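Local coordinates for protein KLLA0E08119p (Kluyveromyces lactis, PDB 3VA7) that probably carboxylates urea with bicarbonate and ATP through a carried biotin, as the urea carboxylase portion of a longer yeast protein that probably also hydrolyses the product, at residues Gly253-Ser258 with Gln323-Ile328; Asn660-Ile665 with Gly776-Phe781; Trp691-Asn696 with Gly771-Gly776. All blocks are in the same frame, centred on the assembly; numbering follows the deposited sequence.

Interaction 1: Gly253-Ser258 with Gln323-Ile328; sequences GERDCS and QVEHPI
The guanidinium of Arg255 is the flat group at the middle of this contact: the backbone N of His326 lies over one face, and Gln323 OE1 sits at the edge, near its plane. Arg255 NH2 reaches that OE1 at 2.7 Å, but the bond is weak, bent to 125° at the hydrogen, with the amide plane turned 57° from the guanidinium. The imidazole of His326 has Pro327 CD over one face, and at its edge ND1 gives a hydrogen bond of 2.9 Å to Gln323 O. That carbonyl is gripped twice, since His326 N also donates to it, closing the type I turn from Gln323 to His326. The bend of Arg255 at its third torsion (chi3 -70°) directs the guanidinium towards the turn; before it, Arg255 CD lies 3.7 Å from Ile328 CG1. Here strand 249-261 of the ATP-grasp part of the biotin carboxylase meets the turn that leads into helix 326-333; in related biotin carboxylases this turn borders the bicarbonate pocket, and a bound glycerol bonded to Glu325 OE1 and Val324 N is consistent with a pocket. Glu325 passes Arg255 with its CG 3.5 Å from Arg255 NE, while its OE2 lies 3.3 Å from Cys257 SG. Lys265 and Arg367 form salt bridges with the two carboxylate oxygens. Arg255 is held further by Glu238 on NE and by Thr329 and Gln240 on NH1; Thr301 gives Gln323 OE1 a second partner.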
loop_
_atom_site.group_PDB
_atom_site.type_symbol
_atom_site.label_atom_id
_atom_site.label_comp_id
_atom_site.label_asym_id
_atom_site.label_seq_id
_atom_site.Cartn_x
_atom_site.Cartn_y
_atom_site.Cartn_z
ATOM N N GLY A 253 -20.013 -17.334 -37.309
ATOM C CA GLY A 253 -19.016 -16.439 -37.863
ATOM C C GLY A 253 -17.613 -17.007 -37.688
ATOM O O GLY A 253 -17.425 -18.109 -37.123
ATOM N N GLU A 254 -16.612 -16.277 -38.177
ATOM C CA GLU A 254 -15.231 -16.718 -38.040
ATOM C C GLU A 254 -14.397 -15.672 -37.330
ATOM O O GLU A 254 -14.685 -14.460 -37.375
ATOM C CB GLU A 254 -14.589 -17.043 -39.404
ATOM C CG GLU A 254 -13.960 -15.855 -40.114
ATOM C CD GLU A 254 -14.995 -14.874 -40.637
ATOM O OE1 GLU A 254 -16.230 -15.120 -40.491
ATOM O OE2 GLU A 254 -14.571 -13.853 -41.221
ATOM N N ARG A 255 -13.351 -16.155 -36.685
ATOM C CA ARG A 255 -12.495 -15.299 -35.919
ATOM C C ARG A 255 -11.116 -15.682 -36.348
ATOM O O ARG A 255 -10.846 -16.850 -36.616
ATOM C CB ARG A 255 -12.660 -15.547 -34.413
ATOM C CG ARG A 255 -14.068 -15.325 -33.927
ATOM C CD ARG A 255 -14.242 -15.566 -32.431
ATOM N NE ARG A 255 -14.135 -16.962 -32.022
ATOM C CZ ARG A 255 -15.144 -17.693 -31.550
ATOM N NH1 ARG A 255 -16.376 -17.174 -31.401
ATOM N NH2 ARG A 255 -14.922 -18.961 -31.200
ATOM N N ASP A 256 -10.245 -14.680 -36.407
ATOM C CA ASP A 256 -8.834 -14.878 -36.584
ATOM C C ASP A 256 -8.118 -14.785 -35.220
ATOM O O ASP A 256 -8.290 -13.832 -34.473
ATOM C CB ASP A 256 -8.358 -13.813 -37.528
ATOM C CG ASP A 256 -6.952 -13.982 -37.913
ATOM O OD1 ASP A 256 -6.039 -13.958 -37.039
ATOM O OD2 ASP A 256 -6.762 -14.126 -39.128
ATOM N N CYS A 257 -7.290 -15.782 -34.922
ATOM C CA CYS A 257 -6.651 -15.931 -33.639
ATOM C C CYS A 257 -5.187 -16.190 -33.860
ATOM O O CYS A 257 -4.507 -16.855 -33.067
ATOM C CB CYS A 257 -7.304 -17.074 -32.862
ATOM S SG CYS A 257 -9.100 -16.815 -32.496
ATOM N N SER A 258 -4.686 -15.618 -34.941
ATOM C CA SER A 258 -3.271 -15.727 -35.307
ATOM C C SER A 258 -2.284 -15.137 -34.283
ATOM O O SER A 258 -1.184 -15.665 -34.143
ATOM C CB SER A 258 -3.049 -15.112 -36.687
ATOM O OG SER A 258 -4.160 -15.361 -37.547
ATOM N N GLN A 323 -15.528 -20.750 -26.115
ATOM C CA GLN A 323 -14.129 -20.297 -26.084
ATOM C C GLN A 323 -13.944 -18.894 -25.492
ATOM O O GLN A 323 -14.875 -18.040 -25.593
ATOM C CB GLN A 323 -13.552 -20.286 -27.495
ATOM C CG GLN A 323 -13.097 -21.623 -28.044
ATOM C CD GLN A 323 -12.587 -21.439 -29.444
ATOM O OE1 GLN A 323 -13.329 -20.994 -30.295
ATOM N NE2 GLN A 323 -11.329 -21.707 -29.679
ATOM N N VAL A 324 -12.758 -18.659 -24.896
ATOM C CA VAL A 324 -12.401 -17.364 -24.331
ATOM C C VAL A 324 -12.752 -16.176 -25.270
ATOM O O VAL A 324 -13.448 -15.262 -24.858
ATOM C CB VAL A 324 -10.919 -17.282 -23.835
ATOM C CG1 VAL A 324 -10.628 -15.869 -23.206
ATOM C CG2 VAL A 324 -10.544 -18.442 -22.810
ATOM N N GLU A 325 -12.381 -16.248 -26.546
ATOM C CA GLU A 325 -12.642 -15.146 -27.503
ATOM C C GLU A 325 -14.060 -14.953 -27.984
ATOM O O GLU A 325 -14.276 -14.103 -28.878
ATOM C CB GLU A 325 -11.732 -15.216 -28.754
ATOM C CG GLU A 325 -11.789 -16.514 -29.501
ATOM C CD GLU A 325 -10.791 -17.571 -28.996
ATOM O OE1 GLU A 325 -10.491 -17.615 -27.786
ATOM O OE2 GLU A 325 -10.283 -18.362 -29.831
ATOM N N HIS A 326 -15.009 -15.728 -27.459
ATOM C CA HIS A 326 -16.399 -15.690 -27.955
ATOM C C HIS A 326 -17.028 -14.290 -27.964
ATOM O O HIS A 326 -17.943 -14.030 -28.768
ATOM C CB HIS A 326 -17.325 -16.660 -27.170
ATOM C CG HIS A 326 -17.762 -16.126 -25.835
ATOM N ND1 HIS A 326 -16.955 -16.178 -24.716
ATOM C CD2 HIS A 326 -18.904 -15.508 -25.446
ATOM C CE1 HIS A 326 -17.580 -15.608 -23.695
ATOM N NE2 HIS A 326 -18.763 -15.190 -24.110
ATOM N N PRO A 327 -16.594 -13.390 -27.072
ATOM C CA PRO A 327 -17.271 -12.070 -27.123
ATOM C C PRO A 327 -17.123 -11.268 -28.401
ATOM O O PRO A 327 -18.007 -10.482 -28.696
ATOM C CB PRO A 327 -16.643 -11.293 -25.972
ATOM C CG PRO A 327 -16.113 -12.375 -24.975
ATOM C CD PRO A 327 -15.690 -13.509 -25.906
ATOM N N ILE A 328 -16.089 -11.466 -29.208
ATOM C CA ILE A 328 -16.037 -10.630 -30.425
ATOM C C ILE A 328 -17.171 -10.973 -31.403
ATOM O O ILE A 328 -17.819 -10.074 -32.015
ATOM C CB ILE A 328 -14.661 -10.600 -31.107
ATOM C CG1 ILE A 328 -14.212 -11.986 -31.544
ATOM C CG2 ILE A 328 -13.631 -9.985 -30.174
ATOM C CD1 ILE A 328 -12.991 -11.954 -32.378
#

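Interaction 2: Asn660-Ile665 with Gly776-Phe781; sequences NKDWKI and GDTIQF
Strands 662-669 and 778-783 run parallel and are the first and last strands of the mixed sheet in the carboxyltransferase domain, so this pairing joins the two ends of the strand order. The short segments approach to 4.7 Å with 18° between their directions. Thr778 N gives a straight bond to Lys661 O (2.8 Å, 173°), Gln780 N donates to Trp663 O, and Ile665 N closes on Gln780 O at 2.7 Å; the bond from Trp663 N to Thr778 O is weak. Asp777, just ahead of its strand, serves two partners: OD1 takes the indole NE1 of Trp663 at 3.1 Å, from well above the carboxylate plane, and OD2 meets Lys661 NZ in a weak salt bridge of 3.3 Å. Lys661 folds round OD2 because its last two torsions are bent, and Thr774 OG1 holds the same ammonium. The indole also packs against Leu773 and Lys769. Cutting Trp663 back to an alanine is likely to leave Asp777 OD1 without its indole donor and open a gap where the ring met Leu773. On the face of Asp662 and Lys664, Thr778 OG1 lies between Lys661 O and Asp662 OD1, the latter also paired with Lys690, and Lys664 NZ bonds Gln780 OE1 at 2.5 Å. The other face carries Trp663, Ile665, Ile779 and Phe781, with Ile665 CB 4.1 Å from Phe781 CD1. That face packs on helix 767-770 through Lys769 and Val770 and on Leu704 of strand 701-705, while the Phe781 ring meets Trp691 and Phe686, the latter from helix 680-688.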
loop_
_atom_site.group_PDB
_atom_site.type_symbol
_atom_site.label_atom_id
_atom_site.label_comp_id
_atom_site.label_asym_id
_atom_site.label_seq_id
_atom_site.Cartn_x
_atom_site.Cartn_y
_atom_site.Cartn_z
ATOM N N ASN A 660 33.341 14.739 8.482
ATOM C CA ASN A 660 33.919 14.067 9.622
ATOM C C ASN A 660 32.831 13.630 10.633
ATOM O O ASN A 660 33.050 13.640 11.864
ATOM C CB ASN A 660 34.913 15.051 10.300
ATOM C CG ASN A 660 34.228 16.328 10.816
ATOM O OD1 ASN A 660 33.448 16.975 10.095
ATOM N ND2 ASN A 660 34.495 16.674 12.070
ATOM N N LYS A 661 31.662 13.257 10.116
ATOM C CA LYS A 661 30.602 12.621 10.929
ATOM C C LYS A 661 30.189 13.541 12.067
ATOM O O LYS A 661 29.861 13.127 13.189
ATOM C CB LYS A 661 31.000 11.201 11.406
ATOM C CG LYS A 661 31.180 10.201 10.232
ATOM C CD LYS A 661 31.592 8.773 10.665
ATOM C CE LYS A 661 30.379 7.928 11.221
ATOM N NZ LYS A 661 29.543 7.320 10.126
ATOM N N ASP A 662 30.198 14.831 11.763
ATOM C CA ASP A 662 29.887 15.788 12.806
ATOM C C ASP A 662 29.213 17.002 12.187
ATOM O O ASP A 662 29.648 17.485 11.128
ATOM C CB ASP A 662 31.137 16.137 13.608
ATOM C CG ASP A 662 30.943 17.345 14.469
ATOM O OD1 ASP A 662 30.409 17.230 15.631
ATOM O OD2 ASP A 662 31.306 18.427 13.938
ATOM N N TRP A 663 28.144 17.475 12.835
ATOM C CA TRP A 663 27.237 18.389 12.150
ATOM C C TRP A 663 26.649 19.380 13.083
ATOM O O TRP A 663 26.371 19.038 14.242
ATOM C CB TRP A 663 26.039 17.613 11.653
ATOM C CG TRP A 663 26.234 16.490 10.730
ATOM C CD1 TRP A 663 26.569 15.200 11.048
ATOM C CD2 TRP A 663 26.003 16.530 9.319
ATOM N NE1 TRP A 663 26.599 14.424 9.873
ATOM C CE2 TRP A 663 26.243 15.221 8.811
ATOM C CE3 TRP A 663 25.589 17.534 8.437
ATOM C CZ2 TRP A 663 26.069 14.901 7.475
ATOM C CZ3 TRP A 663 25.441 17.221 7.079
ATOM C CH2 TRP A 663 25.672 15.915 6.611
ATOM N N LYS A 664 26.414 20.600 12.583
ATOM C CA LYS A 664 25.646 21.589 13.385
ATOM C C LYS A 664 24.320 21.688 12.709
ATOM O O LYS A 664 24.256 21.796 11.468
ATOM C CB LYS A 664 26.285 22.978 13.439
ATOM C CG LYS A 664 27.706 23.050 14.033
ATOM C CD LYS A 664 27.813 22.433 15.386
ATOM C CE LYS A 664 29.270 22.106 15.721
ATOM N NZ LYS A 664 29.425 21.684 17.140
ATOM N N ILE A 665 23.256 21.621 13.510
ATOM C CA ILE A 665 21.922 21.547 12.961
ATOM C C ILE A 665 21.029 22.605 13.557
ATOM O O ILE A 665 20.761 22.585 14.769
ATOM C CB ILE A 665 21.369 20.107 13.110
ATOM C CG1 ILE A 665 22.290 19.144 12.334
ATOM C CG2 ILE A 665 19.903 20.010 12.626
ATOM C CD1 ILE A 665 21.701 17.841 11.998
ATOM N N GLY A 776 26.337 6.789 14.621
ATOM C CA GLY A 776 27.625 7.226 15.049
ATOM C C GLY A 776 27.926 8.673 14.749
ATOM O O GLY A 776 28.855 9.209 15.330
ATOM N N ASP A 777 27.174 9.342 13.871
ATOM C CA ASP A 777 27.437 10.764 13.608
ATOM C C ASP A 777 27.209 11.501 14.913
ATOM O O ASP A 777 26.467 11.021 15.761
ATOM C CB ASP A 777 26.546 11.367 12.518
ATOM C CG ASP A 777 26.925 10.930 11.103
ATOM O OD1 ASP A 777 26.254 11.404 10.146
ATOM O OD2 ASP A 777 27.856 10.102 10.904
ATOM N N THR A 778 27.880 12.644 15.088
ATOM C CA THR A 778 27.592 13.554 16.192
ATOM C C THR A 778 26.883 14.805 15.662
ATOM O O THR A 778 27.142 15.266 14.550
ATOM C CB THR A 778 28.896 13.996 16.937
ATOM O OG1 THR A 778 29.898 14.367 15.973
ATOM C CG2 THR A 778 29.441 12.880 17.780
ATOM N N ILE A 779 26.009 15.388 16.459
ATOM C CA ILE A 779 25.329 16.594 16.026
ATOM C C ILE A 779 25.225 17.521 17.188
ATOM O O ILE A 779 25.300 17.072 18.345
ATOM C CB ILE A 779 23.894 16.314 15.425
ATOM C CG1 ILE A 779 22.880 15.952 16.513
ATOM C CG2 ILE A 779 23.926 15.190 14.373
ATOM C CD1 ILE A 779 21.556 15.392 15.958
ATOM N N GLN A 780 25.034 18.805 16.892
ATOM C CA GLN A 780 24.752 19.822 17.911
ATOM C C GLN A 780 23.677 20.705 17.343
ATOM O O GLN A 780 23.738 21.148 16.173
ATOM C CB GLN A 780 25.977 20.684 18.200
ATOM C CG GLN A 780 25.788 21.615 19.381
ATOM C CD GLN A 780 27.010 22.506 19.650
ATOM O OE1 GLN A 780 27.835 22.768 18.752
ATOM N NE2 GLN A 780 27.122 22.983 20.885
ATOM N N PHE A 781 22.672 20.941 18.173
ATOM C CA PHE A 781 21.537 21.775 17.785
ATOM C C PHE A 781 21.820 23.223 18.074
ATOM O O PHE A 781 22.210 23.623 19.161
ATOM C CB PHE A 781 20.272 21.311 18.508
ATOM C CG PHE A 781 19.827 19.936 18.110
ATOM C CD1 PHE A 781 19.480 19.662 16.775
ATOM C CD2 PHE A 781 19.742 18.914 19.064
ATOM C CE1 PHE A 781 19.079 18.405 16.394
ATOM C CE2 PHE A 781 19.325 17.624 18.687
ATOM C CZ PHE A 781 19.005 17.354 17.354
#

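Interaction 3: Trp691-Asn696 with Gly771-Gly776; sequences WKVHYN and GQLTPG
Gly776 N donates to Val693 O at 2.8 Å and almost straight (174°). Pro775 CA adds a CA-H...O contact of 3.4 Å to Val693 O. Next to this, Lys692 NZ bonds the carbonyl Gly776 O at 3.2 Å; the lysine chain, nearly extended, reaches out across the strand direction and bends at its last torsion (chi4 45°). The backbone of Gly776, with its positive phi of 89°, would jam a side chain against the carbonyl of Pro775. With Val693 N bonded in turn to Asp777 O, this is the pattern of a G1 beta bulge, with Gly776 at its first position, where the loop after helix 767-770 enters strand 778-783 alongside its antiparallel neighbour 691-698 in the carboxyltransferase sheet. Val693 aims its side chain at the loop. Its CB lies 3.4 Å from Thr774 O, CG1 leans over the same carbonyl and Pro775 CA, and CG2 rests 4.0 Å from Leu773 CD1. Further along, Pro775 CG comes to 4.1 Å from Tyr695 CA. There the chain turns its corner, and Asn696 N binds His694 ND1 in the imidazole plane (2.8 Å), while His694 CE1 lies over one face of the Tyr695 ring. Beyond the corner, Asn696 OD1 accepts from the backbone N of Lys1202, in the biotin carrier domain.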
loop_
_atom_site.group_PDB
_atom_site.type_symbol
_atom_site.label_atom_id
_atom_site.label_comp_id
_atom_site.label_asym_id
_atom_site.label_seq_id
_atom_site.Cartn_x
_atom_site.Cartn_y
_atom_site.Cartn_z
ATOM N N TRP A 691 25.156 15.233 20.414
ATOM C CA TRP A 691 24.264 14.088 20.407
ATOM C C TRP A 691 24.814 13.104 19.400
ATOM O O TRP A 691 25.239 13.510 18.310
ATOM C CB TRP A 691 22.865 14.520 19.955
ATOM C CG TRP A 691 22.145 15.335 20.993
ATOM C CD1 TRP A 691 22.098 16.728 21.103
ATOM C CD2 TRP A 691 21.388 14.820 22.084
ATOM N NE1 TRP A 691 21.346 17.076 22.193
ATOM C CE2 TRP A 691 20.901 15.935 22.818
ATOM C CE3 TRP A 691 21.065 13.532 22.508
ATOM C CZ2 TRP A 691 20.114 15.787 23.960
ATOM C CZ3 TRP A 691 20.303 13.375 23.653
ATOM C CH2 TRP A 691 19.826 14.498 24.367
ATOM N N LYS A 692 24.777 11.816 19.763
ATOM C CA LYS A 692 25.247 10.753 18.897
ATOM C C LYS A 692 24.046 10.049 18.236
ATOM O O LYS A 692 23.075 9.716 18.921
ATOM C CB LYS A 692 26.055 9.790 19.754
ATOM C CG LYS A 692 27.011 8.841 19.039
ATOM C CD LYS A 692 28.106 8.437 20.055
ATOM C CE LYS A 692 29.430 7.928 19.413
ATOM N NZ LYS A 692 30.014 8.717 18.249
ATOM N N VAL A 693 24.114 9.823 16.936
ATOM C CA VAL A 693 23.077 9.124 16.211
ATOM C C VAL A 693 23.051 7.595 16.477
ATOM O O VAL A 693 24.064 6.888 16.275
ATOM C CB VAL A 693 23.270 9.336 14.705
ATOM C CG1 VAL A 693 22.154 8.611 13.896
ATOM C CG2 VAL A 693 23.295 10.790 14.398
ATOM N N HIS A 694 21.879 7.092 16.872
ATOM C CA HIS A 694 21.652 5.719 17.391
ATOM C C HIS A 694 21.308 4.739 16.262
ATOM O O HIS A 694 20.719 5.126 15.233
ATOM C CB HIS A 694 20.497 5.842 18.385
ATOM C CG HIS A 694 20.069 4.567 19.058
ATOM N ND1 HIS A 694 19.543 3.490 18.373
ATOM C CD2 HIS A 694 19.999 4.246 20.377
ATOM C CE1 HIS A 694 19.194 2.553 19.242
ATOM N NE2 HIS A 694 19.451 2.993 20.462
ATOM N N TYR A 695 21.665 3.469 16.433
ATOM C CA TYR A 695 21.493 2.478 15.346
ATOM C C TYR A 695 20.014 2.354 14.864
ATOM O O TYR A 695 19.763 2.092 13.680
ATOM C CB TYR A 695 22.080 1.087 15.734
ATOM C CG TYR A 695 21.287 0.405 16.810
ATOM C CD1 TYR A 695 20.166 -0.383 16.500
ATOM C CD2 TYR A 695 21.603 0.608 18.137
ATOM C CE1 TYR A 695 19.405 -0.969 17.531
ATOM C CE2 TYR A 695 20.881 0.027 19.159
ATOM C CZ TYR A 695 19.786 -0.769 18.866
ATOM O OH TYR A 695 19.094 -1.345 19.921
ATOM N N ASN A 696 19.064 2.509 15.798
ATOM C CA ASN A 696 17.663 2.570 15.475
ATOM C C ASN A 696 17.205 3.930 14.890
ATOM O O ASN A 696 16.483 4.696 15.556
ATOM C CB ASN A 696 16.825 2.178 16.707
ATOM C CG ASN A 696 16.597 0.649 16.795
ATOM O OD1 ASN A 696 16.747 -0.079 15.782
ATOM N ND2 ASN A 696 16.249 0.157 18.001
ATOM N N GLY A 771 18.426 14.045 7.066
ATOM C CA GLY A 771 18.480 12.992 6.029
ATOM C C GLY A 771 19.862 12.463 5.596
ATOM O O GLY A 771 19.965 11.625 4.693
ATOM N N GLN A 772 20.924 12.945 6.215
ATOM C CA GLN A 772 22.253 12.512 5.806
ATOM C C GLN A 772 23.024 11.962 6.991
ATOM O O GLN A 772 24.173 11.493 6.847
ATOM C CB GLN A 772 23.019 13.648 5.074
ATOM C CG GLN A 772 22.468 14.021 3.679
ATOM C CD GLN A 772 22.538 12.866 2.701
ATOM O OE1 GLN A 772 23.150 11.860 3.012
ATOM N NE2 GLN A 772 21.911 12.996 1.508
ATOM N N LEU A 773 22.380 12.008 8.160
ATOM C CA LEU A 773 22.914 11.379 9.354
ATOM C C LEU A 773 23.038 9.826 9.207
ATOM O O LEU A 773 22.275 9.205 8.478
ATOM C CB LEU A 773 22.085 11.782 10.571
ATOM C CG LEU A 773 21.929 13.270 10.965
ATOM C CD1 LEU A 773 21.088 13.401 12.265
ATOM C CD2 LEU A 773 23.285 13.973 11.113
ATOM N N THR A 774 24.078 9.243 9.803
ATOM C CA THR A 774 24.296 7.787 9.778
ATOM C C THR A 774 24.619 7.499 11.216
ATOM O O THR A 774 25.050 8.408 11.923
ATOM C CB THR A 774 25.483 7.322 8.861
ATOM O OG1 THR A 774 26.652 8.084 9.157
ATOM C CG2 THR A 774 25.173 7.481 7.365
ATOM N N PRO A 775 24.396 6.249 11.676
ATOM C CA PRO A 775 24.698 5.942 13.097
ATOM C C PRO A 775 26.119 6.296 13.412
ATOM O O PRO A 775 26.972 6.207 12.533
ATOM C CB PRO A 775 24.499 4.449 13.202
ATOM C CG PRO A 775 23.511 4.135 12.135
ATOM C CD PRO A 775 23.698 5.150 11.004
ATOM N N GLY A 776 26.337 6.789 14.621
ATOM C CA GLY A 776 27.625 7.226 15.049
ATOM C C GLY A 776 27.926 8.673 14.749
ATOM O O GLY A 776 28.855 9.209 15.330
#

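Interactions 2 and 3 are one neighbourhood, their centres about 9 Å apart: they share Gly776, and interaction 3 is nested in the loop that interaction 2 closes. Strand 778-783 passes from one to the other, pairing with 662-669 on one edge and with 691-698 on the other, where Ile779 N lies 2.7 Å from Trp691 O. Leu773 CD2 packs on both Trp663 and Ile779. The biotin group is about 8 Å from the side chain of His694 in interaction 3. The side chain of Phe781 in interaction 2 is about 13 Å from the bound biotin group. Interaction 1 belongs to the biotin carboxylase part, its centre about 68 Å from that of interaction 2 and 62 Å from that of interaction 3, across the chain's centre.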